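Local coordinates for uncharacterized protein (Bacteroides fragilis, PDB 3NNG) that is of unknown function but carries a calcium-bound F5/8 type C domain, a beta-sandwich module whose relatives often bind carbohydrates or membrane lipids, at residues S23-N28 and E61-T66; T49-W54 and T149-I154; F77-Q82 and R116-A121. The protein carries 1 engineered substitution. All blocks are in the same frame, centred on the assembly; numbering follows the deposited sequence.

How the interactions relate
The three contacts sample the antiparallel strands of one beta-sandwich domain and illustrate how chemistry follows place. Interaction 2 is almost entirely buried: it pairs two strands and ends at a calcium ion, so metal bonds supplement backbone bonding. Interaction 1, partly buried, is again antiparallel strand pairing, but a serine hydroxyl and one indole finish it where regular pairing stops. Interaction 3 lies nearer the surface and pairs no strands; a loop meets residues 77-82 through one aromatic ring and a water. Interactions 1 and 2 touch where Cys26 and Trp63 O pack on Trp51, and 149-154 also bonds to 77-82, which joins interactions 2 and 3. Interactions 1 and 3, with centres about 18 Å apart, do not touch.

Interaction 1. Residues S23-N28 and E61-T66; sequences SVSCSN and ECWWNT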
loop_
_atom_site.group_PDB
_atom_site.type_symbol
_atom_site.label_atom_id
_atom_site.label_comp_id
_atom_site.label_asym_id
_atom_site.label_seq_id
_atom_site.Cartn_x
_atom_site.Cartn_y
_atom_site.Cartn_z
ATOM N N SER A 23 5.895 -1.327 11.172
ATOM C CA SER A 23 4.823 -1.878 11.998
ATOM C C SER A 23 3.523 -1.668 11.219
ATOM O O SER A 23 3.064 -0.539 11.054
ATOM C CB SER A 23 4.793 -1.163 13.356
ATOM O OG SER A 23 3.780 -1.676 14.202
ATOM N N VAL A 24 2.946 -2.753 10.721
ATOM C CA VAL A 24 1.860 -2.644 9.751
ATOM C C VAL A 24 0.528 -3.121 10.317
ATOM O O VAL A 24 0.492 -3.981 11.194
ATOM C CB VAL A 24 2.180 -3.435 8.456
ATOM C CG1 VAL A 24 3.552 -3.039 7.913
ATOM C CG2 VAL A 24 2.127 -4.933 8.713
ATOM N N SER A 25 -0.564 -2.569 9.800
ATOM C CA SER A 25 -1.911 -3.004 10.190
ATOM C C SER A 25 -2.874 -2.753 9.041
ATOM O O SER A 25 -2.508 -2.119 8.060
ATOM C CB SER A 25 -2.383 -2.228 11.424
ATOM O OG SER A 25 -2.343 -0.832 11.182
ATOM N N CYS A 26 -4.100 -3.259 9.158
ATOM C CA CYS A 26 -5.113 -3.095 8.119
ATOM C C CYS A 26 -6.504 -3.072 8.718
ATOM O O CYS A 26 -6.693 -3.357 9.895
ATOM C CB CYS A 26 -5.068 -4.240 7.125
ATOM S SG CYS A 26 -5.390 -5.847 7.904
ATOM N N SER A 27 -7.479 -2.754 7.879
ATOM C CA SER A 27 -8.863 -2.644 8.296
ATOM C C SER A 27 -9.417 -3.980 8.786
ATOM O O SER A 27 -10.051 -4.053 9.835
ATOM C CB SER A 27 -9.684 -2.147 7.119
ATOM O OG SER A 27 -9.450 -2.971 5.995
ATOM N N ASN A 28 -9.151 -5.034 8.026
ATOM C CA ASN A 28 -9.687 -6.367 8.289
ATOM C C ASN A 28 -8.759 -7.368 7.635
ATOM O O ASN A 28 -8.047 -7.027 6.685
ATOM C CB ASN A 28 -11.094 -6.532 7.675
ATOM C CG ASN A 28 -12.162 -5.762 8.423
ATOM O OD1 ASN A 28 -12.752 -4.810 7.892
ATOM N ND2 ASN A 28 -12.412 -6.158 9.672
ATOM N N GLU A 61 -15.111 -0.148 5.363
ATOM C CA GLU A 61 -13.822 0.481 5.135
ATOM C C GLU A 61 -12.827 -0.540 4.622
ATOM O O GLU A 61 -13.030 -1.748 4.769
ATOM C CB GLU A 61 -13.304 1.130 6.417
ATOM C CG GLU A 61 -13.048 0.131 7.528
ATOM C CD GLU A 61 -12.735 0.813 8.847
ATOM O OE1 GLU A 61 -13.563 1.639 9.296
ATOM O OE2 GLU A 61 -11.668 0.520 9.426
ATOM N N CYS A 62 -11.740 -0.053 4.033
ATOM C CA CYS A 62 -10.751 -0.940 3.421
ATOM C C CYS A 62 -9.418 -0.220 3.318
ATOM O O CYS A 62 -9.266 0.702 2.506
ATOM C CB CYS A 62 -11.216 -1.360 2.025
ATOM S SG CYS A 62 -10.118 -2.563 1.208
ATOM N N TRP A 63 -8.452 -0.622 4.135
ATOM C CA TRP A 63 -7.191 0.122 4.185
ATOM C C TRP A 63 -6.015 -0.691 4.734
ATOM O O TRP A 63 -6.197 -1.703 5.423
ATOM C CB TRP A 63 -7.372 1.431 4.965
ATOM C CG TRP A 63 -7.907 1.237 6.366
ATOM C CD1 TRP A 63 -9.213 1.315 6.766
ATOM C CD2 TRP A 63 -7.146 0.916 7.541
ATOM N NE1 TRP A 63 -9.312 1.059 8.115
ATOM C CE2 TRP A 63 -8.057 0.817 8.614
ATOM C CE3 TRP A 63 -5.782 0.693 7.789
ATOM C CZ2 TRP A 63 -7.649 0.506 9.915
ATOM C CZ3 TRP A 63 -5.378 0.385 9.082
ATOM C CH2 TRP A 63 -6.308 0.298 10.127
ATOM N N TRP A 64 -4.812 -0.246 4.393
ATOM C CA TRP A 64 -3.579 -0.861 4.860
ATOM C C TRP A 64 -2.665 0.274 5.337
ATOM O O TRP A 64 -2.615 1.344 4.728
ATOM C CB TRP A 64 -2.937 -1.699 3.740
ATOM C CG TRP A 64 -1.646 -2.419 4.115
ATOM C CD1 TRP A 64 -1.487 -3.756 4.440
ATOM C CD2 TRP A 64 -0.332 -1.843 4.152
ATOM N NE1 TRP A 64 -0.152 -4.029 4.679
ATOM C CE2 TRP A 64 0.570 -2.874 4.527
ATOM C CE3 TRP A 64 0.168 -0.554 3.908
ATOM C CZ2 TRP A 64 1.935 -2.646 4.668
ATOM C CZ3 TRP A 64 1.535 -0.328 4.050
ATOM C CH2 TRP A 64 2.404 -1.372 4.425
ATOM N N ASN A 65 -1.965 0.051 6.440
ATOM C CA ASN A 65 -1.266 1.129 7.135
ATOM C C ASN A 65 0.100 0.655 7.583
ATOM O O ASN A 65 0.253 -0.510 7.969
ATOM C CB ASN A 65 -2.074 1.565 8.361
ATOM C CG ASN A 65 -1.493 2.791 9.049
ATOM O OD1 ASN A 65 -0.594 2.689 9.894
ATOM N ND2 ASN A 65 -2.010 3.956 8.696
ATOM N N THR A 66 1.093 1.542 7.520
ATOM C CA THR A 66 2.407 1.244 8.079
ATOM C C THR A 66 2.951 2.402 8.919
ATOM O O THR A 66 2.896 3.574 8.514
ATOM C CB THR A 66 3.441 0.845 6.986
ATOM O OG1 THR A 66 4.698 0.534 7.604
ATOM C CG2 THR A 66 3.643 1.980 5.976
HETATM O O HOH W 1 -11.716 -4.166 5.144
#
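Ser25 and Asn65 form the hydrogen-bonded pair at the middle of this antiparallel contact, and both backbone groups of each are spent on the other: Ser25 N gives to Asn65 O at 2.9 Å, and Asn65 N returns a 2.8 Å bond to Ser25 O. Two residues further on, past the non-hydrogen-bonded pair Cys26-Trp64, Ser27 N gives to Trp63 O at 3.0 Å, but the reciprocal partner is no longer a carbonyl. Ser27 leaves the extended conformation, and its OG, set between its own N and carbonyl carbon (chi1 53°), takes the Trp63 N-H at 3.2 Å in a nearly straight bond of 164°. The same OG is 2.7 Å from a water that in turn reaches Glu61 O, which carries the polar contact beyond the last pair.

The indole of Trp63 lies beneath this turn. Ser27 CB stands over its five-membered ring in a CH-pi contact, 3.5 Å from the centroid, while Ser25 OG sits at the ring edge. Glu61 restrains the indole, because Trp63 NE1 gives to Glu61 OE2 at 2.7 Å, the acceptor being met from above the carboxylate plane. Arg139 adds a cation-pi contact to the ring. On the other face of the sheet, Val24 CG1 packs obliquely on Trp64 CZ2 at 3.6 Å; the Trp64 NE1 proton goes to Ala39 O, whereas the buried Thr66 OG1 has no polar partner in the model. Strand 63-68 also pairs with strand 124-144, placing 23-26 as an outer strand of the antiparallel beta-sandwich characteristic of F5/8 type C domains.

Interaction 2. Residues T49-W54 and T149-I154; sequences TTWFTW and TGFAEI. With CA (calcium ion), chain C.
A calcium site at the end of an antiparallel strand pair of the F5/8 type C domain joins residues 49-54 to 149-154. Thr49 chelates the ion through its carbonyl O, at 2.5 Å, and its OG1, at 2.7 Å; the hydroxyl reaches the metal because it is swung between the backbone N and carbonyl carbon (chi1 60°). Across from it, Ala152 O binds the calcium at 2.5 Å and Glu153 returns OE2 to it through a bend at chi2. Leu41, Asp44 and Glu46 complete the site.

Away from the metal, Thr53 N gives to Thr149 O at 2.9 Å, nearly along the C=O axis, and Thr149 N answers to Thr53 O. Next to the site the pairing is poorer: Trp51 N reaches Phe151 O from above the carbonyl plane, and the return bond from Phe151 N to Trp51 O is weak. Thr50 OG1 adds a bond to that same Trp51 O at 2.8 Å. Trp51 CE3 lies over one face of the Phe151 ring, off its centre, and the two rings meet obliquely, planes at 56°.

Thr49 O and Ala152 O stand 3.3 Å apart, two acceptors that would probably repel one another without the cation, so calcium plausibly takes over where backbone bonding ends.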
loop_
_atom_site.group_PDB
_atom_site.type_symbol
_atom_site.label_atom_id
_atom_site.label_comp_id
_atom_site.label_asym_id
_atom_site.label_seq_id
_atom_site.Cartn_x
_atom_site.Cartn_y
_atom_site.Cartn_z
ATOM N N THR A 49 2.452 -14.408 -1.426
ATOM C CA THR A 49 1.732 -14.176 -0.178
ATOM C C THR A 49 1.110 -12.797 -0.286
ATOM O O THR A 49 1.711 -11.880 -0.837
ATOM C CB THR A 49 2.662 -14.246 1.032
ATOM O OG1 THR A 49 3.670 -13.242 0.901
ATOM C CG2 THR A 49 3.340 -15.636 1.119
ATOM N N THR A 50 -0.099 -12.630 0.218
ATOM C CA THR A 50 -0.762 -11.370 -0.020
ATOM C C THR A 50 -1.616 -10.940 1.155
ATOM O O THR A 50 -2.141 -11.777 1.907
ATOM C CB THR A 50 -1.649 -11.468 -1.278
ATOM O OG1 THR A 50 -2.247 -10.198 -1.555
ATOM C CG2 THR A 50 -2.736 -12.501 -1.041
ATOM N N TRP A 51 -1.725 -9.625 1.320
ATOM C CA TRP A 51 -2.774 -9.043 2.137
ATOM C C TRP A 51 -4.069 -9.107 1.326
ATOM O O TRP A 51 -4.078 -8.832 0.130
ATOM C CB TRP A 51 -2.446 -7.587 2.498
ATOM C CG TRP A 51 -3.584 -6.896 3.176
ATOM C CD1 TRP A 51 -4.160 -7.250 4.362
ATOM C CD2 TRP A 51 -4.303 -5.736 2.709
ATOM N NE1 TRP A 51 -5.177 -6.377 4.674
ATOM C CE2 TRP A 51 -5.291 -5.449 3.680
ATOM C CE3 TRP A 51 -4.196 -4.918 1.580
ATOM C CZ2 TRP A 51 -6.182 -4.374 3.539
ATOM C CZ3 TRP A 51 -5.081 -3.852 1.446
ATOM C CH2 TRP A 51 -6.059 -3.591 2.421
ATOM N N PHE A 52 -5.162 -9.487 1.966
ATOM C CA PHE A 52 -6.431 -9.570 1.259
ATOM C C PHE A 52 -7.528 -9.277 2.254
ATOM O O PHE A 52 -7.435 -9.675 3.410
ATOM C CB PHE A 52 -6.623 -10.949 0.615
ATOM C CG PHE A 52 -7.738 -10.992 -0.399
ATOM C CD1 PHE A 52 -7.562 -10.443 -1.671
ATOM C CD2 PHE A 52 -8.960 -11.579 -0.087
ATOM C CE1 PHE A 52 -8.602 -10.477 -2.623
ATOM C CE2 PHE A 52 -10.007 -11.630 -1.034
ATOM C CZ PHE A 52 -9.828 -11.070 -2.300
ATOM N N THR A 53 -8.563 -8.576 1.817
ATOM C CA THR A 53 -9.585 -8.143 2.752
ATOM C C THR A 53 -10.919 -7.862 2.070
ATOM O O THR A 53 -11.050 -7.977 0.849
ATOM C CB THR A 53 -9.118 -6.853 3.444
ATOM O OG1 THR A 53 -10.044 -6.468 4.464
ATOM C CG2 THR A 53 -8.987 -5.746 2.415
ATOM N N TRP A 54 -11.906 -7.500 2.881
ATOM C CA TRP A 54 -13.182 -6.999 2.396
ATOM C C TRP A 54 -13.002 -5.586 1.859
ATOM O O TRP A 54 -12.259 -4.787 2.444
ATOM C CB TRP A 54 -14.190 -6.952 3.547
ATOM C CG TRP A 54 -14.742 -8.282 3.912
ATOM C CD1 TRP A 54 -15.832 -8.890 3.360
ATOM C CD2 TRP A 54 -14.251 -9.173 4.916
ATOM N NE1 TRP A 54 -16.042 -10.107 3.945
ATOM C CE2 TRP A 54 -15.090 -10.309 4.914
ATOM C CE3 TRP A 54 -13.180 -9.130 5.817
ATOM C CZ2 TRP A 54 -14.897 -11.394 5.772
ATOM C CZ3 TRP A 54 -12.986 -10.204 6.672
ATOM C CH2 TRP A 54 -13.837 -11.325 6.638
ATOM N N THR A 149 -10.477 -6.850 -2.079
ATOM C CA THR A 149 -9.232 -6.495 -2.743
ATOM C C THR A 149 -8.038 -6.709 -1.800
ATOM O O THR A 149 -8.195 -7.190 -0.669
ATOM C CB THR A 149 -9.286 -5.026 -3.308
ATOM O OG1 THR A 149 -8.187 -4.788 -4.199
ATOM C CG2 THR A 149 -9.260 -3.985 -2.183
ATOM N N GLY A 150 -6.849 -6.349 -2.270
ATOM C CA GLY A 150 -5.640 -6.471 -1.477
ATOM C C GLY A 150 -4.436 -6.294 -2.380
ATOM O O GLY A 150 -4.575 -5.810 -3.497
ATOM N N PHE A 151 -3.260 -6.689 -1.904
ATOM C CA PHE A 151 -2.067 -6.664 -2.744
ATOM C C PHE A 151 -0.953 -7.486 -2.120
ATOM O O PHE A 151 -0.896 -7.635 -0.903
ATOM C CB PHE A 151 -1.608 -5.233 -3.065
ATOM C CG PHE A 151 -1.639 -4.287 -1.882
ATOM C CD1 PHE A 151 -2.523 -3.217 -1.858
ATOM C CD2 PHE A 151 -0.759 -4.448 -0.815
ATOM C CE1 PHE A 151 -2.552 -2.336 -0.779
ATOM C CE2 PHE A 151 -0.773 -3.581 0.260
ATOM C CZ PHE A 151 -1.681 -2.516 0.290
ATOM N N ALA A 152 -0.089 -8.044 -2.964
ATOM C CA ALA A 152 0.883 -9.020 -2.497
ATOM C C ALA A 152 2.131 -8.326 -2.022
ATOM O O ALA A 152 2.791 -8.786 -1.108
ATOM C CB ALA A 152 1.207 -10.017 -3.583
ATOM N N GLU A 153 2.438 -7.195 -2.638
ATOM C CA GLU A 153 3.629 -6.449 -2.287
ATOM C C GLU A 153 3.374 -4.970 -2.452
ATOM O O GLU A 153 2.969 -4.530 -3.521
ATOM C CB GLU A 153 4.789 -6.874 -3.192
ATOM C CG GLU A 153 5.408 -8.185 -2.749
ATOM C CD GLU A 153 6.033 -8.056 -1.367
ATOM O OE1 GLU A 153 6.877 -7.158 -1.182
ATOM O OE2 GLU A 153 5.678 -8.836 -0.470
ATOM N N ILE A 154 3.605 -4.214 -1.384
ATOM C CA ILE A 154 3.633 -2.765 -1.461
ATOM C C ILE A 154 5.004 -2.250 -1.032
ATOM O O ILE A 154 5.636 -2.807 -0.135
ATOM C CB ILE A 154 2.574 -2.123 -0.570
ATOM C CG1 ILE A 154 2.534 -0.613 -0.834
ATOM C CG2 ILE A 154 2.850 -2.444 0.923
ATOM C CD1 ILE A 154 1.301 0.062 -0.254
HETATM CA CA CA C . 3.881 -10.759 -0.159
#

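Interaction 3. Residues F77-Q82 and R116-A121; sequences FSVTKQ and RNFKGA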
loop_
_atom_site.group_PDB
_atom_site.type_symbol
_atom_site.label_atom_id
_atom_site.label_comp_id
_atom_site.label_asym_id
_atom_site.label_seq_id
_atom_site.Cartn_x
_atom_site.Cartn_y
_atom_site.Cartn_z
ATOM N N PHE A 77 4.833 5.300 -4.247
ATOM C CA PHE A 77 4.729 3.941 -3.761
ATOM C C PHE A 77 4.383 3.025 -4.928
ATOM O O PHE A 77 4.122 3.485 -6.048
ATOM C CB PHE A 77 3.668 3.850 -2.657
ATOM C CG PHE A 77 2.274 4.033 -3.153
ATOM C CD1 PHE A 77 1.764 5.305 -3.381
ATOM C CD2 PHE A 77 1.475 2.938 -3.412
ATOM C CE1 PHE A 77 0.470 5.477 -3.852
ATOM C CE2 PHE A 77 0.190 3.092 -3.893
ATOM C CZ PHE A 77 -0.319 4.368 -4.108
ATOM N N SER A 78 4.380 1.726 -4.666
ATOM C CA SER A 78 4.038 0.757 -5.686
ATOM C C SER A 78 3.305 -0.409 -5.070
ATOM O O SER A 78 3.572 -0.790 -3.921
ATOM C CB SER A 78 5.297 0.247 -6.384
ATOM O OG SER A 78 5.996 -0.649 -5.539
ATOM N N VAL A 79 2.393 -0.983 -5.852
ATOM C CA VAL A 79 1.630 -2.145 -5.436
ATOM C C VAL A 79 1.648 -3.173 -6.569
ATOM O O VAL A 79 1.872 -2.821 -7.732
ATOM C CB VAL A 79 0.176 -1.751 -5.039
ATOM C CG1 VAL A 79 0.193 -0.812 -3.832
ATOM C CG2 VAL A 79 -0.559 -1.078 -6.201
ATOM N N THR A 80 1.446 -4.442 -6.218
ATOM C CA THR A 80 1.333 -5.525 -7.197
ATOM C C THR A 80 -0.097 -6.060 -7.213
ATOM O O THR A 80 -0.961 -5.563 -6.484
ATOM C CB THR A 80 2.269 -6.700 -6.839
ATOM O OG1 THR A 80 1.901 -7.226 -5.556
ATOM C CG2 THR A 80 3.745 -6.232 -6.790
ATOM N N LYS A 81 -0.357 -7.061 -8.050
ATOM C CA LYS A 81 -1.577 -7.843 -7.893
ATOM C C LYS A 81 -1.658 -8.377 -6.460
ATOM O O LYS A 81 -0.649 -8.445 -5.755
ATOM C CB LYS A 81 -1.557 -9.040 -8.849
ATOM C CG LYS A 81 -0.375 -9.988 -8.594
ATOM C CD LYS A 81 -0.574 -11.292 -9.366
ATOM C CE LYS A 81 0.591 -12.243 -9.141
ATOM N NZ LYS A 81 0.406 -13.520 -9.869
ATOM N N GLN A 82 -2.854 -8.754 -6.026
ATOM C CA GLN A 82 -2.984 -9.668 -4.895
ATOM C C GLN A 82 -2.980 -11.069 -5.490
ATOM O O GLN A 82 -3.360 -11.259 -6.653
ATOM C CB GLN A 82 -4.282 -9.428 -4.108
ATOM C CG GLN A 82 -5.562 -9.380 -4.941
ATOM C CD GLN A 82 -6.047 -10.762 -5.372
ATOM O OE1 GLN A 82 -5.936 -11.735 -4.625
ATOM N NE2 GLN A 82 -6.600 -10.845 -6.584
ATOM N N ARG A 116 -3.882 0.210 -13.680
ATOM C CA ARG A 116 -4.349 -0.604 -14.802
ATOM C C ARG A 116 -4.259 -2.080 -14.435
ATOM O O ARG A 116 -3.824 -2.436 -13.340
ATOM C CB ARG A 116 -3.498 -0.364 -16.051
ATOM C CG ARG A 116 -2.933 1.039 -16.195
ATOM C CD ARG A 116 -2.598 1.337 -17.655
ATOM N NE ARG A 116 -1.529 2.323 -17.819
ATOM C CZ ARG A 116 -1.551 3.562 -17.328
ATOM N NH1 ARG A 116 -2.590 3.987 -16.616
ATOM N NH2 ARG A 116 -0.525 4.376 -17.542
ATOM N N ASN A 117 -4.656 -2.941 -15.361
ATOM C CA ASN A 117 -4.464 -4.371 -15.177
ATOM C C ASN A 117 -2.997 -4.696 -14.936
ATOM O O ASN A 117 -2.116 -4.263 -15.684
ATOM C CB ASN A 117 -5.004 -5.148 -16.372
ATOM C CG ASN A 117 -6.512 -5.048 -16.485
ATOM O OD1 ASN A 117 -7.176 -4.511 -15.594
ATOM N ND2 ASN A 117 -7.062 -5.562 -17.578
ATOM N N PHE A 118 -2.740 -5.451 -13.874
ATOM C CA PHE A 118 -1.386 -5.836 -13.538
ATOM C C PHE A 118 -0.851 -6.868 -14.534
ATOM O O PHE A 118 -1.616 -7.637 -15.109
ATOM C CB PHE A 118 -1.332 -6.370 -12.106
ATOM C CG PHE A 118 -1.614 -5.317 -11.069
ATOM C CD1 PHE A 118 -0.580 -4.544 -10.550
ATOM C CD2 PHE A 118 -2.911 -5.070 -10.649
ATOM C CE1 PHE A 118 -0.840 -3.554 -9.607
ATOM C CE2 PHE A 118 -3.175 -4.087 -9.713
ATOM C CZ PHE A 118 -2.132 -3.320 -9.195
ATOM N N LYS A 119 0.459 -6.862 -14.739
ATOM C CA LYS A 119 1.104 -7.871 -15.567
ATOM C C LYS A 119 1.976 -8.790 -14.725
ATOM O O LYS A 119 2.979 -8.360 -14.167
ATOM C CB LYS A 119 1.904 -7.199 -16.676
ATOM C CG LYS A 119 0.998 -6.651 -17.782
ATOM C CD LYS A 119 1.245 -5.185 -18.042
ATOM C CE LYS A 119 -0.035 -4.474 -18.479
ATOM N NZ LYS A 119 -0.792 -5.277 -19.477
ATOM N N GLY A 120 1.570 -10.049 -14.619
ATOM C CA GLY A 120 2.251 -11.013 -13.769
ATOM C C GLY A 120 2.553 -10.420 -12.407
ATOM O O GLY A 120 1.653 -9.909 -11.738
ATOM N N ALA A 121 3.828 -10.458 -12.021
ATOM C CA ALA A 121 4.285 -9.988 -10.712
ATOM C C ALA A 121 4.763 -8.530 -10.730
ATOM O O ALA A 121 5.270 -8.020 -9.735
ATOM C CB ALA A 121 5.402 -10.893 -10.206
HETATM O O HOH W 2 1.633 -7.615 -10.124
#
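Phe118 reaches from its loop to the bend that follows strand 71-79, and it contributes the largest single share of the contact. At its base, Phe118 CB stands 4.2 Å from Lys81 CB. The torsion that places CG anti to the carbonyl carbon (chi1 -67°) then lays the ring under the peptide joining Thr80 and Lys81. CG and CD1 lie beneath the Lys81 nitrogen, Phe118 CD1 at 3.6 Å from Lys81 N, while CD2 on the other flank passes below Lys81 CA. Further out, Thr80 C stands above CE1, and Val79 O meets Phe118 CE1 at the ring edge, near the ring plane, 3.4 Å away. CE2 only grazes Thr80 O. At the tip, Phe118 CZ comes to 3.7 Å from Thr80 O. The same Phe118 CZ lies 4.1 Å from Val79 CG2. The opposite face is turned to Arg116 O, so the ring is layered between two pieces of backbone.

In the beta-sandwich of this domain, residues 116-121 belong to the loop connecting strands 107-114 and 124-144, and strand 71-79 pairs with the latter; the loop thus packs against the end of strand 71-79, the neighbour of the strand it leads into.

No direct hydrogen bond crosses the contact, but a water does the bridging: it accepts from Lys81 N at 2.9 Å and donates to Gly120 O at 2.8 Å. That carbonyl also faces the extended methylene chain of Lys81, with Lys81 CD at 3.5 Å from Gly120 O. Gly120 itself turns the loop at positive phi. Beside it, Ala121 O is brushed by the Thr80 methyl, whereas Thr80 OG1 gives its proton to Lys81 O within its own segment.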